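PDB 6TYJ: hemerythrin HHE cation binding domain protein from Mycobacterium kansasii, which binds metal ions, here zinc, in a bundle of helices and probably carries a non-haem diiron centre, as hemerythrin-like proteins do. Local coordinates for residues 32-36 and 37-41. Sequence-based numbering, arbitrary orientation.
Sequences EAPVN and SEERH
Arg40 reaches back from the first turn of helix 38-65 to the loop that follows helix 12-32, and its NH1 donates to Ala33 O at 2.9 Å. That oxygen lies close to the guanidinium plane, at its edge, while Val35 CG2 sits over one face, off-centre, 3.8 Å from Arg40 NH1. Arg40 CG stands anti to its main-chain nitrogen (chi1 -161°) and the chain runs extended to NE, so the aliphatic part passes Pro34 O and the Ala33 methyl before the guanidinium arrives; Ala33 CB meets Arg40 CB at 3.8 Å. Beyond the loop, Arg40 NE hydrogen-bonds to Tyr100 OH and the guanidinium makes a cation-pi contact with Trp104, so its rotation is restrained from outside the loop as well.

This connection lies at one end of the hemerythrin-like helical bundle, about 21 Å from the chain centre (centre to centre). In it, Pro34 to Ser37 form a type II beta turn, with Asn36 at positive phi, that runs straight into an N-capped helix. Pro34 O takes two bonds from Ser37: the backbone N, coming from above the carbonyl plane, and OG at 2.6 Å. Ser37 is also the N-cap. With chi1 at 60°, Ser37 OG lies between its own N and carbonyl carbon, where it donates a hydrogen bond to Pro34 O and accepts one from Arg40 N at 3.1 Å. One hydroxyl thus joins turn to helix start.

Asn36 OD1 lies in the plane of the His41 ring, at its edge, and accepts a hydrogen bond from His41 NE2 at 2.7 Å, with amide and ring planes 73° apart. This bond requires a proton on NE2, and the carbonyl acceptor probably favours that form of the imidazole.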
loop_
_atom_site.group_PDB
_atom_site.type_symbol
_atom_site.label_atom_id
_atom_site.label_comp_id
_atom_site.label_asym_id
_atom_site.label_seq_id
_atom_site.Cartn_x
_atom_site.Cartn_y
_atom_site.Cartn_z
ATOM N N GLU A 32 4.669 -2.607 17.696
ATOM C CA GLU A 32 5.515 -2.497 18.873
ATOM C C GLU A 32 5.025 -1.443 19.853
ATOM O O GLU A 32 5.412 -1.491 21.030
ATOM C CB GLU A 32 6.958 -2.175 18.466
ATOM C CG GLU A 32 7.734 -3.310 17.814
ATOM C CD GLU A 32 9.034 -2.816 17.169
ATOM O OE1 GLU A 32 9.150 -1.591 16.917
ATOM O OE2 GLU A 32 9.935 -3.647 16.910
ATOM N N ALA A 33 4.184 -0.490 19.398
ATOM C CA ALA A 33 3.689 0.575 20.244
ATOM C C ALA A 33 2.517 0.074 21.095
ATOM O O ALA A 33 1.809 -0.865 20.712
ATOM C CB ALA A 33 3.246 1.756 19.378
ATOM N N PRO A 34 2.340 0.629 22.286
ATOM C CA PRO A 34 1.274 0.143 23.171
ATOM C C PRO A 34 -0.095 0.377 22.542
ATOM O O PRO A 34 -0.315 1.374 21.851
ATOM C CB PRO A 34 1.469 0.975 24.446
ATOM C CG PRO A 34 2.922 1.386 24.425
ATOM C CD PRO A 34 3.204 1.626 22.931
ATOM N N VAL A 35 -1.022 -0.556 22.795
ATOM C CA VAL A 35 -2.357 -0.462 22.203
ATOM C C VAL A 35 -3.071 0.769 22.737
ATOM O O VAL A 35 -3.079 1.033 23.943
ATOM C CB VAL A 35 -3.162 -1.750 22.464
ATOM C CG1 VAL A 35 -4.604 -1.559 22.039
ATOM C CG2 VAL A 35 -2.602 -2.876 21.641
ATOM N N ASN A 36 -3.617 1.578 21.810
ATOM C CA ASN A 36 -4.380 2.788 22.104
ATOM C C ASN A 36 -3.495 3.952 22.541
ATOM O O ASN A 36 -4.019 4.978 23.001
ATOM C CB ASN A 36 -5.496 2.531 23.133
ATOM C CG ASN A 36 -6.668 3.513 22.996
ATOM O OD1 ASN A 36 -6.910 4.075 21.920
ATOM N ND2 ASN A 36 -7.388 3.729 24.079
ATOM N N SER A 37 -2.176 3.837 22.393
ATOM C CA SER A 37 -1.264 4.921 22.716
ATOM C C SER A 37 -1.320 5.997 21.640
ATOM O O SER A 37 -1.686 5.728 20.500
ATOM C CB SER A 37 0.177 4.407 22.853
ATOM O OG SER A 37 0.671 3.804 21.656
ATOM N N GLU A 38 -0.985 7.227 22.046
ATOM C CA GLU A 38 -0.825 8.335 21.093
ATOM C C GLU A 38 0.092 7.955 19.937
ATOM O O GLU A 38 -0.184 8.273 18.765
ATOM C CB GLU A 38 -0.249 9.550 21.824
ATOM C CG GLU A 38 -1.089 10.080 22.954
ATOM C CD GLU A 38 -0.313 10.966 23.933
ATOM O OE1 GLU A 38 0.942 11.005 23.911
ATOM O OE2 GLU A 38 -0.979 11.626 24.746
ATOM N N GLU A 39 1.212 7.312 20.265
ATOM C CA GLU A 39 2.187 6.901 19.268
ATOM C C GLU A 39 1.579 5.930 18.271
ATOM O O GLU A 39 1.768 6.086 17.055
ATOM C CB GLU A 39 3.396 6.268 19.969
ATOM C CG GLU A 39 4.460 5.827 19.002
ATOM C CD GLU A 39 5.574 4.982 19.625
ATOM O OE1 GLU A 39 5.553 4.748 20.857
ATOM O OE2 GLU A 39 6.466 4.542 18.860
ATOM N N ARG A 40 0.823 4.942 18.756
ATOM C CA ARG A 40 0.259 3.949 17.844
ATOM C C ARG A 40 -0.777 4.584 16.924
ATOM O O ARG A 40 -0.874 4.217 15.745
ATOM C CB ARG A 40 -0.361 2.780 18.612
ATOM C CG ARG A 40 -0.534 1.540 17.724
ATOM C CD ARG A 40 -0.877 0.338 18.618
ATOM N NE ARG A 40 -1.284 -0.816 17.834
ATOM C CZ ARG A 40 -0.831 -2.048 18.015
ATOM N NH1 ARG A 40 0.062 -2.308 18.972
ATOM N NH2 ARG A 40 -1.276 -3.015 17.235
ATOM N N HIS A 41 -1.594 5.498 17.455
ATOM C CA HIS A 41 -2.590 6.155 16.605
ATOM C C HIS A 41 -1.941 6.977 15.502
ATOM O O HIS A 41 -2.408 6.951 14.352
ATOM C CB HIS A 41 -3.506 7.047 17.445
ATOM C CG HIS A 41 -4.517 6.288 18.262
ATOM N ND1 HIS A 41 -5.565 5.597 17.693
ATOM C CD2 HIS A 41 -4.645 6.128 19.601
ATOM C CE1 HIS A 41 -6.294 5.039 18.647
ATOM N NE2 HIS A 41 -5.767 5.357 19.813
#